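Local coordinates for phosphodiesterase (Pseudomonas aeruginosa, PDB 4G75), which acts as a colicin M-like bacteriocin, a magnesium-binding peptidoglycan-degrading enzyme that, as in its family, probably cleaves the lipid-linked peptidoglycan precursor, at residues A[20-23]-A[27-30]; A[52-57]-A[143-148]; A[149-154]-A[243-248]; A[161-166]-A[281-286]; A[203-208]-A[249-254]. One frame throughout, in Å; residues are numbered along the deposited sequence.

In the fold
Contact 1 comes first along the chain and stands apart, its centre about 27 Å from that of contact 2 and about 45 Å from that of contact 4. Contact 2 follows; the segments of contact 3 then alternate with those of contacts 4 and 5, and both segments of contact 5 fall between those of contact 4. Contacts 2 and 3 share helix 143-153, centres about 11 Å apart, and contact 5 touches contact 2 through the salt bridges Glu55-Arg251 and Lys56-Glu253. Near the magnesium site, contact 3 joins helix 143-153 to the segment after Asp241, and contact 5 joins helix 205-208 to the loop before helix 255-264. Contact 4 packs a loop on the start of strand 283-290.

Contact 1 of 5, residues A[20-23]-A[27-30]; sequences YNYG and ANWP
Two side chains, Asn28 and Trp29, donate to one backbone oxygen, Tyr22 O, in the last turn of helix 18-24. Trp29 NE1 reaches Tyr22 O at 3.0 Å, the oxygen lying near the indole plane. Asn28 ND2 reaches the same Tyr22 O at 3.1 Å; its N-H...O angle of 167° is close to straight, and it arrives in the carbonyl plane on a lone pair. Two donors therefore grip a single acceptor, which fixes how the amide and the indole are turned. Gly23 O also lies close to the indole nitrogen, but the angle is too poor for a bond.

The Tyr22 ring completes the first shell. Its CG is anti to the backbone N (chi1 -174°), which swings the ring out alongside the returning chain. Asn28 ND2 sits 3.3 Å above one face of the Tyr22 ring, offset toward the rim, with the amide stacked at 24° to the ring. Past it, Tyr22 CE2 meets Trp29 CZ2 at 3.6 Å in an oblique aromatic pair.

Helix 34-49 backs this turn: Gln36 touches Trp29 and donates to Gly23 O, while Tyr39 meets the Tyr22 ring, so the end of helix 18-24 and its following loop pack together against that helix.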
# COMPACT_ATOMS: atom_id res chain seq x y z
N TYR A 20 -18.80 6.59 -12.17
CA TYR A 20 -19.66 5.67 -12.89
C TYR A 20 -21.03 6.30 -13.10
O TYR A 20 -21.57 6.27 -14.21
CB TYR A 20 -19.79 4.35 -12.12
CG TYR A 20 -20.90 3.48 -12.64
CD1 TYR A 20 -20.67 2.56 -13.67
CD2 TYR A 20 -22.18 3.57 -12.12
CE1 TYR A 20 -21.68 1.76 -14.15
CE2 TYR A 20 -23.21 2.78 -12.60
CZ TYR A 20 -22.96 1.88 -13.61
OH TYR A 20 -23.99 1.10 -14.08
N ASN A 21 -21.59 6.89 -12.04
CA ASN A 21 -22.90 7.54 -12.15
C ASN A 21 -22.91 8.67 -13.18
O ASN A 21 -23.90 8.88 -13.87
CB ASN A 21 -23.38 8.05 -10.79
CG ASN A 21 -23.58 6.93 -9.80
OD1 ASN A 21 -23.95 5.82 -10.17
ND2 ASN A 21 -23.33 7.21 -8.52
N TYR A 22 -21.80 9.39 -13.28
CA TYR A 22 -21.67 10.44 -14.28
C TYR A 22 -21.70 9.85 -15.69
O TYR A 22 -22.34 10.39 -16.61
CB TYR A 22 -20.38 11.24 -14.06
CG TYR A 22 -20.28 12.43 -14.97
CD1 TYR A 22 -20.93 13.63 -14.66
CD2 TYR A 22 -19.55 12.37 -16.15
CE1 TYR A 22 -20.85 14.73 -15.50
CE2 TYR A 22 -19.47 13.47 -17.00
CZ TYR A 22 -20.12 14.64 -16.67
OH TYR A 22 -20.04 15.73 -17.51
N GLY A 23 -20.99 8.74 -15.86
CA GLY A 23 -21.00 8.02 -17.12
C GLY A 23 -22.36 7.45 -17.46
O GLY A 23 -22.74 7.41 -18.64
N ALA A 27 -28.27 11.99 -19.62
CA ALA A 27 -28.46 13.43 -19.80
C ALA A 27 -27.14 14.14 -20.04
O ALA A 27 -27.11 15.23 -20.61
CB ALA A 27 -29.17 14.03 -18.60
N ASN A 28 -26.04 13.52 -19.62
CA ASN A 28 -24.71 14.10 -19.78
C ASN A 28 -24.12 13.88 -21.16
O ASN A 28 -23.11 14.50 -21.52
CB ASN A 28 -23.74 13.51 -18.74
CG ASN A 28 -24.07 13.94 -17.33
OD1 ASN A 28 -24.59 15.03 -17.11
ND2 ASN A 28 -23.77 13.08 -16.36
N TRP A 29 -24.72 12.98 -21.93
CA TRP A 29 -24.06 12.48 -23.14
C TRP A 29 -24.91 12.56 -24.40
O TRP A 29 -25.68 11.66 -24.69
CB TRP A 29 -23.60 11.05 -22.90
CG TRP A 29 -22.72 10.93 -21.68
CD1 TRP A 29 -23.09 10.50 -20.44
CD2 TRP A 29 -21.33 11.27 -21.59
NE1 TRP A 29 -22.01 10.54 -19.58
CE2 TRP A 29 -20.92 11.01 -20.26
CE3 TRP A 29 -20.39 11.76 -22.50
CZ2 TRP A 29 -19.61 11.22 -19.83
CZ3 TRP A 29 -19.09 11.97 -22.07
CH2 TRP A 29 -18.72 11.70 -20.74
N PRO A 30 -24.75 13.65 -25.17
CA PRO A 30 -25.51 13.87 -26.41
C PRO A 30 -25.28 12.77 -27.45
O PRO A 30 -26.15 12.54 -28.28
CB PRO A 30 -24.95 15.20 -26.92
CG PRO A 30 -23.59 15.31 -26.26
CD PRO A 30 -23.84 14.77 -24.90

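Contact 2 of 5, residues A[52-57]-A[143-148]; sequences GDWEKP and TPAAAF
Trp54, in the tight connection between helix 34-49 and helix 55-65, lays its indole on the first turns of helix 143-153, covering Pro144, Ala145 and Phe148. The spacing of one and four residues is that of a single helix face, and the contact is wholly buried and apolar, without a hydrogen bond across it.

Pro144 CB comes over the pyrrole end of the ring, 3.5 Å from Trp54 NE1. At the other end Ala145 touches with CA and CB: Ala145 CB meets Trp54 CE3 at 3.6 Å, and Ala145 CA makes a CH-pi contact 3.9 Å from the centroid of the six-membered ring, 23° off the ring normal. One turn further on, Phe148 CB abuts Trp54 CZ3 at 3.9 Å.

With Trp54 CG between its own backbone N and carbonyl carbon (chi1 68°), the indole is directed at the helix. Glu55 CG lies over the opposite face, 3.9 Å above the plane, so the ring is sandwiched between its sequence neighbour and the helix, with Gly52 O in plane at its edge.

Gly52, with positive phi, closes a Schellman motif that ends helix 34-49 two residues before Trp54. Around the indole, Tyr49 of that helix and Met258 of helix 255-264 touch Trp54, while Trp205 and Val206 of helix 205-208 reach Pro144.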
# COMPACT_ATOMS: atom_id res chain seq x y z
N GLY A 52 -9.37 -3.89 -2.07
CA GLY A 52 -7.95 -4.14 -2.23
C GLY A 52 -7.57 -5.04 -3.40
O GLY A 52 -6.41 -5.45 -3.51
N ASP A 53 -8.53 -5.34 -4.26
CA ASP A 53 -8.29 -6.19 -5.42
C ASP A 53 -7.71 -5.32 -6.54
O ASP A 53 -8.38 -5.07 -7.54
CB ASP A 53 -9.61 -6.83 -5.85
CG ASP A 53 -9.44 -7.97 -6.83
OD1 ASP A 53 -8.39 -8.65 -6.79
OD2 ASP A 53 -10.37 -8.21 -7.64
N TRP A 54 -6.47 -4.86 -6.37
CA TRP A 54 -5.96 -3.77 -7.19
C TRP A 54 -5.11 -4.19 -8.38
O TRP A 54 -4.99 -3.45 -9.36
CB TRP A 54 -5.16 -2.79 -6.31
CG TRP A 54 -3.87 -3.36 -5.78
CD1 TRP A 54 -3.72 -4.22 -4.73
CD2 TRP A 54 -2.55 -3.09 -6.28
NE1 TRP A 54 -2.39 -4.51 -4.55
CE2 TRP A 54 -1.65 -3.83 -5.48
CE3 TRP A 54 -2.04 -2.30 -7.31
CZ2 TRP A 54 -0.27 -3.80 -5.68
CZ3 TRP A 54 -0.67 -2.27 -7.51
CH2 TRP A 54 0.20 -3.02 -6.70
N GLU A 55 -4.52 -5.38 -8.29
CA GLU A 55 -3.65 -5.88 -9.35
C GLU A 55 -4.43 -6.16 -10.63
O GLU A 55 -4.03 -5.75 -11.71
CB GLU A 55 -2.94 -7.16 -8.89
CG GLU A 55 -2.02 -6.99 -7.69
CD GLU A 55 -2.70 -7.37 -6.39
OE1 GLU A 55 -3.93 -7.19 -6.27
OE2 GLU A 55 -1.99 -7.86 -5.48
N LYS A 56 -5.55 -6.85 -10.50
CA LYS A 56 -6.30 -7.27 -11.68
C LYS A 56 -6.82 -6.11 -12.54
O LYS A 56 -6.62 -6.11 -13.75
CB LYS A 56 -7.41 -8.25 -11.30
CG LYS A 56 -6.88 -9.62 -10.87
CD LYS A 56 -8.00 -10.49 -10.32
CE LYS A 56 -7.49 -11.84 -9.86
NZ LYS A 56 -8.60 -12.72 -9.44
N PRO A 57 -7.45 -5.10 -11.92
CA PRO A 57 -7.93 -3.99 -12.76
C PRO A 57 -6.79 -3.30 -13.52
O PRO A 57 -6.96 -2.96 -14.69
CB PRO A 57 -8.56 -3.01 -11.77
CG PRO A 57 -8.71 -3.76 -10.49
CD PRO A 57 -7.77 -4.91 -10.50
N THR A 143 -3.36 1.21 -0.20
CA THR A 143 -1.95 1.52 0.06
C THR A 143 -0.97 0.84 -0.90
O THR A 143 -0.03 1.49 -1.39
CB THR A 143 -1.58 1.25 1.53
OG1 THR A 143 -2.23 2.22 2.36
CG2 THR A 143 -0.06 1.36 1.73
N PRO A 144 -1.15 -0.46 -1.16
CA PRO A 144 -0.24 -1.05 -2.14
C PRO A 144 -0.33 -0.37 -3.50
O PRO A 144 0.70 -0.13 -4.15
CB PRO A 144 -0.71 -2.50 -2.21
CG PRO A 144 -1.27 -2.77 -0.83
CD PRO A 144 -1.98 -1.47 -0.47
N ALA A 145 -1.54 -0.05 -3.94
CA ALA A 145 -1.69 0.63 -5.23
C ALA A 145 -1.08 2.02 -5.19
O ALA A 145 -0.44 2.46 -6.15
CB ALA A 145 -3.16 0.69 -5.65
N ALA A 146 -1.28 2.72 -4.08
CA ALA A 146 -0.72 4.06 -3.92
C ALA A 146 0.80 4.02 -3.96
O ALA A 146 1.44 4.90 -4.53
CB ALA A 146 -1.20 4.68 -2.63
N ALA A 147 1.37 2.99 -3.34
CA ALA A 147 2.82 2.82 -3.31
C ALA A 147 3.36 2.57 -4.71
O ALA A 147 4.43 3.06 -5.08
CB ALA A 147 3.20 1.69 -2.39
N PHE A 148 2.63 1.78 -5.49
CA PHE A 148 3.01 1.52 -6.87
C PHE A 148 2.90 2.80 -7.70
O PHE A 148 3.77 3.11 -8.51
CB PHE A 148 2.11 0.42 -7.45
CG PHE A 148 2.41 0.10 -8.88
CD1 PHE A 148 3.64 -0.40 -9.24
CD2 PHE A 148 1.45 0.30 -9.87
CE1 PHE A 148 3.93 -0.70 -10.57
CE2 PHE A 148 1.72 -0.00 -11.19
CZ PHE A 148 2.97 -0.49 -11.54

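Contact 3 of 5, residues A[149-154]-A[243-248]; sequences AHYLTG and YDFNPS. With EDO (1,2-ethanediol), chain D.
Tyr151, Tyr243 and Phe245 carry nearly all of this contact, and Tyr151 gives up the most surface. Its ring projects from helix 143-153, CG anti to the backbone N (chi1 177°), and spans the start of the loop that follows strand 229-243.

Near the root of the side chain, Tyr151 CB rests 3.6 Å from Tyr243 CE2, and the two rings meet obliquely with planes 55° apart. Further out Phe245 takes over: its CB lies over the face of the Tyr151 ring as a CH-pi contact, 4.1 Å from the centroid, and comes within 3.7 Å of Tyr151 CE2. The Phe245 ring is nearly parallel to that of Tyr151 at 17°, yet slid so far along that they barely overlap; CB, not the ring, does the touching.

The phenol end is tied in through water. One molecule lies 2.9 Å from Tyr151 OH and donates to Asp244 O at 3.1 Å, spanning a gap too long for a direct bond.

Phe148 and Tyr275 extend the grouping, through Phe245 and Tyr243 respectively. The result is an aromatic cluster fastening helix 143-153 to the segment just beyond Asp241, a ligand of the magnesium ion.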
# COMPACT_ATOMS: atom_id res chain seq x y z
N ALA A 149 1.82 3.54 -7.49
CA ALA A 149 1.65 4.79 -8.21
C ALA A 149 2.80 5.75 -7.91
O ALA A 149 3.29 6.43 -8.81
CB ALA A 149 0.31 5.41 -7.87
N HIS A 150 3.24 5.78 -6.66
CA HIS A 150 4.35 6.67 -6.30
C HIS A 150 5.67 6.23 -6.93
O HIS A 150 6.56 7.05 -7.20
CB HIS A 150 4.49 6.79 -4.78
CG HIS A 150 5.42 7.89 -4.37
ND1 HIS A 150 5.00 9.20 -4.24
CD2 HIS A 150 6.74 7.88 -4.10
CE1 HIS A 150 6.03 9.95 -3.89
NE2 HIS A 150 7.10 9.18 -3.80
N TYR A 151 5.82 4.93 -7.14
CA TYR A 151 6.97 4.38 -7.85
C TYR A 151 7.00 4.94 -9.28
O TYR A 151 8.05 5.35 -9.79
CB TYR A 151 6.85 2.86 -7.84
CG TYR A 151 7.91 2.09 -8.59
CD1 TYR A 151 9.26 2.24 -8.28
CD2 TYR A 151 7.56 1.18 -9.57
CE1 TYR A 151 10.23 1.52 -8.96
CE2 TYR A 151 8.52 0.45 -10.26
CZ TYR A 151 9.85 0.63 -9.95
OH TYR A 151 10.80 -0.10 -10.63
N LEU A 152 5.83 4.97 -9.91
CA LEU A 152 5.72 5.42 -11.30
C LEU A 152 5.87 6.93 -11.49
O LEU A 152 6.40 7.37 -12.51
CB LEU A 152 4.38 4.98 -11.91
CG LEU A 152 4.06 3.49 -11.90
CD1 LEU A 152 2.84 3.20 -12.77
CD2 LEU A 152 5.24 2.66 -12.34
N THR A 153 5.41 7.71 -10.52
CA THR A 153 5.26 9.14 -10.72
C THR A 153 5.78 10.05 -9.61
O THR A 153 5.78 11.27 -9.76
CB THR A 153 3.77 9.51 -10.96
OG1 THR A 153 3.00 9.13 -9.81
CG2 THR A 153 3.22 8.79 -12.19
N GLY A 154 6.20 9.47 -8.49
CA GLY A 154 6.63 10.26 -7.35
C GLY A 154 8.03 10.84 -7.45
O GLY A 154 8.43 11.67 -6.64
N TYR A 243 11.42 1.16 -1.60
CA TYR A 243 10.40 0.61 -2.50
C TYR A 243 10.99 0.53 -3.90
O TYR A 243 11.27 1.55 -4.52
CB TYR A 243 9.14 1.47 -2.53
CG TYR A 243 8.00 0.82 -3.29
CD1 TYR A 243 6.97 0.18 -2.63
CD2 TYR A 243 7.98 0.81 -4.68
CE1 TYR A 243 5.94 -0.43 -3.32
CE2 TYR A 243 6.96 0.22 -5.38
CZ TYR A 243 5.94 -0.41 -4.70
OH TYR A 243 4.92 -1.01 -5.40
N ASP A 244 11.20 -0.70 -4.37
CA ASP A 244 11.74 -0.90 -5.71
C ASP A 244 10.91 -1.92 -6.49
O ASP A 244 11.41 -2.57 -7.41
CB ASP A 244 13.21 -1.33 -5.65
CG ASP A 244 13.45 -2.54 -4.76
OD1 ASP A 244 12.47 -3.15 -4.26
OD2 ASP A 244 14.63 -2.90 -4.54
N PHE A 245 9.64 -2.05 -6.10
CA PHE A 245 8.71 -2.99 -6.73
C PHE A 245 9.26 -4.41 -6.69
O PHE A 245 9.27 -5.12 -7.69
CB PHE A 245 8.37 -2.55 -8.16
CG PHE A 245 7.08 -3.14 -8.68
CD1 PHE A 245 5.89 -2.95 -8.00
CD2 PHE A 245 7.06 -3.89 -9.85
CE1 PHE A 245 4.70 -3.49 -8.47
CE2 PHE A 245 5.88 -4.43 -10.32
CZ PHE A 245 4.70 -4.23 -9.64
N ASN A 246 9.72 -4.80 -5.51
CA ASN A 246 10.29 -6.11 -5.25
C ASN A 246 9.28 -7.22 -5.51
O ASN A 246 8.21 -7.24 -4.90
CB ASN A 246 10.75 -6.15 -3.79
CG ASN A 246 11.62 -7.36 -3.46
OD1 ASN A 246 11.55 -8.40 -4.11
ND2 ASN A 246 12.43 -7.22 -2.42
N PRO A 247 9.60 -8.16 -6.42
CA PRO A 247 8.66 -9.23 -6.75
C PRO A 247 8.39 -10.16 -5.57
O PRO A 247 7.39 -10.89 -5.58
CB PRO A 247 9.36 -9.99 -7.88
CG PRO A 247 10.44 -9.07 -8.37
CD PRO A 247 10.85 -8.26 -7.19
N SER A 248 9.26 -10.14 -4.56
CA SER A 248 9.05 -10.93 -3.36
C SER A 248 7.74 -10.54 -2.67
O SER A 248 7.13 -11.34 -1.95
CB SER A 248 10.22 -10.75 -2.38
OG SER A 248 9.97 -11.41 -1.15
C1 EDO D . 5.36 -5.82 -4.93
O1 EDO D . 6.23 -4.68 -4.95
C2 EDO D . 4.13 -5.52 -4.09
O2 EDO D . 3.38 -4.45 -4.68
O HOH W 1 13.22 -1.26 -9.56

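Contact 4 of 5, residues A[161-166]-A[281-286]; sequences FPIERL and GAIPVN
Ile163 and Ile283 join the loop after strand 159-160 to the beginning of strand 283-290, an antiparallel partner of strand 229-243 in the mixed sheet. Backbone bonding flanks the pair: Ile163 pairs with Pro280 and Ile283 with Ile236, so the two side chains meet where the loop runs up to the sheet.

The apolar part is branch against branch. Ile163 CG1 and Ile283 CD1 are 3.8 Å apart, and Ile163 CD1 lies as close to the same methyl; the side chains pass at a slant. Ile163 CG1 is anti to its backbone N (chi1 -163°), which sends the longer branch toward Ile283.

The shorter branch makes the second kind of contact, methyl on peptide. Ile163 CG2 stands 3.5 Å from Gly281 C and 3.6 Å from Ala282 N, touching the amide link that leads into the strand. Gly281 (phi 106°) carries no side chain, and the methyl comes up against its backbone.

No direct hydrogen bond spans the two segments; the polar link is by water. A single water donates twice, to Glu164 OE1 at 2.7 Å and to Ala282 O at 2.8 Å.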
# COMPACT_ATOMS: atom_id res chain seq x y z
N PHE A 161 5.21 5.36 6.07
CA PHE A 161 4.25 4.35 6.47
C PHE A 161 4.35 4.24 7.99
O PHE A 161 5.20 3.52 8.51
CB PHE A 161 4.60 3.00 5.82
CG PHE A 161 3.43 2.04 5.71
CD1 PHE A 161 2.45 1.99 6.69
CD2 PHE A 161 3.35 1.15 4.64
CE1 PHE A 161 1.39 1.10 6.60
CE2 PHE A 161 2.29 0.26 4.54
CZ PHE A 161 1.31 0.24 5.52
N PRO A 162 3.51 5.01 8.71
CA PRO A 162 3.63 4.99 10.18
C PRO A 162 3.61 3.55 10.72
O PRO A 162 2.81 2.72 10.28
CB PRO A 162 2.40 5.78 10.63
CG PRO A 162 2.09 6.71 9.45
CD PRO A 162 2.43 5.89 8.23
N ILE A 163 4.49 3.27 11.67
CA ILE A 163 4.69 1.89 12.11
C ILE A 163 3.41 1.23 12.63
O ILE A 163 3.18 0.05 12.40
CB ILE A 163 5.84 1.77 13.15
CG1 ILE A 163 6.30 0.31 13.28
CG2 ILE A 163 5.43 2.38 14.48
CD1 ILE A 163 7.56 0.14 14.16
N GLU A 164 2.58 2.00 13.33
CA GLU A 164 1.35 1.46 13.89
C GLU A 164 0.32 1.13 12.81
O GLU A 164 -0.63 0.37 13.05
CB GLU A 164 0.75 2.41 14.94
CG GLU A 164 0.20 3.73 14.40
CD GLU A 164 1.26 4.82 14.25
OE1 GLU A 164 2.48 4.53 14.40
OE2 GLU A 164 0.88 5.98 13.99
N ARG A 165 0.50 1.68 11.61
CA ARG A 165 -0.44 1.40 10.52
C ARG A 165 -0.05 0.18 9.71
O ARG A 165 -0.80 -0.26 8.85
CB ARG A 165 -0.62 2.62 9.61
CG ARG A 165 -1.33 3.78 10.31
CD ARG A 165 -1.56 4.99 9.41
NE ARG A 165 -2.43 5.94 10.11
CZ ARG A 165 -3.74 6.04 9.94
NH1 ARG A 165 -4.37 5.27 9.06
NH2 ARG A 165 -4.42 6.93 10.63
N LEU A 166 1.13 -0.37 9.98
CA LEU A 166 1.53 -1.63 9.36
C LEU A 166 0.60 -2.77 9.78
O LEU A 166 0.45 -3.75 9.07
CB LEU A 166 2.97 -2.00 9.74
CG LEU A 166 4.11 -1.09 9.29
CD1 LEU A 166 5.41 -1.55 9.94
CD2 LEU A 166 4.25 -1.05 7.76
N GLY A 281 8.00 6.06 14.06
CA GLY A 281 7.22 5.81 15.26
C GLY A 281 7.71 4.58 16.00
O GLY A 281 8.65 3.90 15.57
N ALA A 282 7.06 4.30 17.12
CA ALA A 282 7.45 3.16 17.94
C ALA A 282 6.25 2.36 18.39
O ALA A 282 5.17 2.90 18.62
CB ALA A 282 8.26 3.64 19.15
N ILE A 283 6.45 1.05 18.52
CA ILE A 283 5.46 0.19 19.14
C ILE A 283 5.98 -0.13 20.53
O ILE A 283 7.06 -0.70 20.66
CB ILE A 283 5.30 -1.12 18.35
CG1 ILE A 283 4.90 -0.83 16.90
CG2 ILE A 283 4.28 -2.05 19.03
CD1 ILE A 283 5.01 -2.03 15.97
N PRO A 284 5.22 0.25 21.58
CA PRO A 284 5.65 0.01 22.96
C PRO A 284 5.80 -1.48 23.29
O PRO A 284 5.00 -2.30 22.84
CB PRO A 284 4.51 0.60 23.79
CG PRO A 284 3.86 1.60 22.89
CD PRO A 284 3.95 1.00 21.52
N VAL A 285 6.82 -1.81 24.08
CA VAL A 285 7.01 -3.17 24.55
C VAL A 285 7.12 -3.20 26.07
O VAL A 285 7.96 -2.50 26.65
CB VAL A 285 8.26 -3.83 23.94
CG1 VAL A 285 8.41 -5.24 24.46
CG2 VAL A 285 8.18 -3.83 22.42
N ASN A 286 6.27 -4.00 26.69
CA ASN A 286 6.28 -4.19 28.13
C ASN A 286 6.01 -5.65 28.44
O ASN A 286 4.86 -6.08 28.49
CB ASN A 286 5.22 -3.30 28.78
CG ASN A 286 5.32 -3.27 30.30
OD1 ASN A 286 6.35 -3.60 30.88
ND2 ASN A 286 4.24 -2.85 30.95
O HOH W 2 3.29 4.28 16.99

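Contact 5 of 5, residues A[203-208]-A[249-254]; sequences DSWVAG and NHRTET. With EDO (1,2-ethanediol), chain F.
Trp205 and Arg251 form a cation-pi stack at one end of a contact whose other end, Gly208 against Asn249, approaches the magnesium site. It joins the short helix 205-208, whose last residue, Gly208, precedes the metal ligand Val211 by three, to the loop before helix 255-264. The guanidinium lies flat on the indole, centres 4.2 Å apart and planes at 9°. It covers the benzo end of the ring: Arg251 NH1 is 3.4 Å from Trp205 CE3, offset toward the rim, and Arg251 CZ follows over Trp205 CZ3 at 3.5 Å.

Both groups are held in place by partners beyond the stack. Trp205 CG sits between its backbone N and carbonyl carbon (chi1 84°), Val206 CG2 backs the opposite indole face, and Trp205 NE1 donates to Gly6 O. The Arg251 chain bends at chi3 (-69°), which lets the guanidinium settle flat, while NH2 makes a salt bridge to Glu55. The charge is thus paired at one end of the group while its face lies on the tryptophan.

Nearer the metal the contact is backbone to side chain. Gly208 O touches Asn249 CB at 3.4 Å, and a 1,2-ethanediol, probably from the crystallisation liquor, donates from O1 to Asn249 O at 2.8 Å. The Asn249 side chain has its nearest atom about 5 Å from the magnesium ion.

Helix 205-208 has a classical N-cap, Ser204 OG accepting from Ala207 N at 3.1 Å. A capped helical turn, with a cation-pi stack on its first residue, thus ends three residues before the magnesium ligand Val211 of this colicin M-type domain.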
# COMPACT_ATOMS: atom_id res chain seq x y z
N ASP A 203 1.58 -10.84 9.22
CA ASP A 203 0.61 -10.15 10.06
C ASP A 203 -0.42 -9.35 9.27
O ASP A 203 -1.54 -9.17 9.71
CB ASP A 203 1.31 -9.17 11.01
CG ASP A 203 2.15 -9.87 12.05
OD1 ASP A 203 1.95 -11.08 12.25
OD2 ASP A 203 3.00 -9.20 12.68
N SER A 204 -0.00 -8.84 8.11
CA SER A 204 -0.76 -7.80 7.43
C SER A 204 -0.60 -7.92 5.92
O SER A 204 0.51 -7.76 5.42
CB SER A 204 -0.25 -6.43 7.89
OG SER A 204 -0.76 -5.37 7.09
N TRP A 205 -1.68 -8.22 5.19
CA TRP A 205 -1.55 -8.34 3.74
C TRP A 205 -1.13 -7.01 3.13
O TRP A 205 -0.31 -6.98 2.21
CB TRP A 205 -2.82 -8.90 3.08
CG TRP A 205 -3.91 -7.90 2.77
CD1 TRP A 205 -5.00 -7.61 3.53
CD2 TRP A 205 -4.00 -7.07 1.60
NE1 TRP A 205 -5.77 -6.65 2.92
CE2 TRP A 205 -5.18 -6.30 1.73
CE3 TRP A 205 -3.21 -6.90 0.47
CZ2 TRP A 205 -5.58 -5.38 0.77
CZ3 TRP A 205 -3.61 -5.98 -0.49
CH2 TRP A 205 -4.78 -5.23 -0.34
N VAL A 206 -1.67 -5.91 3.65
CA VAL A 206 -1.33 -4.58 3.14
C VAL A 206 0.16 -4.26 3.30
O VAL A 206 0.83 -3.84 2.35
CB VAL A 206 -2.21 -3.48 3.81
CG1 VAL A 206 -1.74 -2.09 3.40
CG2 VAL A 206 -3.68 -3.67 3.46
N ALA A 207 0.70 -4.47 4.50
CA ALA A 207 2.12 -4.21 4.70
C ALA A 207 2.94 -5.16 3.84
O ALA A 207 3.92 -4.75 3.22
CB ALA A 207 2.50 -4.35 6.17
N GLY A 208 2.54 -6.43 3.81
CA GLY A 208 3.27 -7.42 3.04
C GLY A 208 3.35 -7.09 1.56
O GLY A 208 4.34 -7.40 0.89
N ASN A 249 7.31 -9.31 -2.91
CA ASN A 249 6.12 -8.77 -2.24
C ASN A 249 4.82 -8.97 -2.99
O ASN A 249 3.76 -8.63 -2.47
CB ASN A 249 6.29 -7.27 -1.95
CG ASN A 249 7.54 -6.96 -1.16
OD1 ASN A 249 8.08 -7.82 -0.47
ND2 ASN A 249 8.00 -5.72 -1.26
N HIS A 250 4.88 -9.52 -4.20
CA HIS A 250 3.67 -9.73 -5.00
C HIS A 250 2.78 -10.81 -4.40
O HIS A 250 3.27 -11.86 -3.96
CB HIS A 250 4.01 -10.15 -6.44
CG HIS A 250 4.81 -9.14 -7.21
ND1 HIS A 250 4.67 -7.78 -7.03
CD2 HIS A 250 5.72 -9.29 -8.20
CE1 HIS A 250 5.48 -7.14 -7.85
NE2 HIS A 250 6.13 -8.04 -8.57
N ARG A 251 1.48 -10.57 -4.42
CA ARG A 251 0.53 -11.62 -4.06
C ARG A 251 0.58 -12.70 -5.14
O ARG A 251 0.77 -12.41 -6.32
CB ARG A 251 -0.86 -11.05 -3.82
CG ARG A 251 -0.93 -10.18 -2.57
CD ARG A 251 -2.36 -9.90 -2.12
NE ARG A 251 -3.07 -9.01 -3.03
CZ ARG A 251 -4.30 -8.55 -2.81
NH1 ARG A 251 -4.95 -8.90 -1.71
NH2 ARG A 251 -4.88 -7.75 -3.69
N THR A 252 0.43 -13.95 -4.73
CA THR A 252 0.68 -15.11 -5.59
C THR A 252 -0.14 -15.12 -6.88
O THR A 252 0.39 -15.36 -7.97
CB THR A 252 0.39 -16.42 -4.83
OG1 THR A 252 1.09 -16.40 -3.58
CG2 THR A 252 0.84 -17.62 -5.64
N GLU A 253 -1.44 -14.89 -6.75
CA GLU A 253 -2.35 -15.05 -7.88
C GLU A 253 -1.97 -14.26 -9.13
O GLU A 253 -2.10 -14.76 -10.25
CB GLU A 253 -3.79 -14.72 -7.49
CG GLU A 253 -4.78 -15.01 -8.62
CD GLU A 253 -6.22 -14.77 -8.23
OE1 GLU A 253 -6.48 -14.35 -7.09
OE2 GLU A 253 -7.10 -15.00 -9.09
N THR A 254 -1.50 -13.03 -8.95
CA THR A 254 -1.19 -12.17 -10.08
C THR A 254 0.30 -11.85 -10.18
O THR A 254 0.70 -10.94 -10.90
CB THR A 254 -1.97 -10.85 -9.98
OG1 THR A 254 -1.89 -10.35 -8.64
CG2 THR A 254 -3.42 -11.06 -10.33
C1 EDO F . 2.58 -11.24 -0.57
O1 EDO F . 2.75 -9.88 -0.16
C2 EDO F . 3.94 -11.95 -0.59
O2 EDO F . 4.43 -12.08 0.75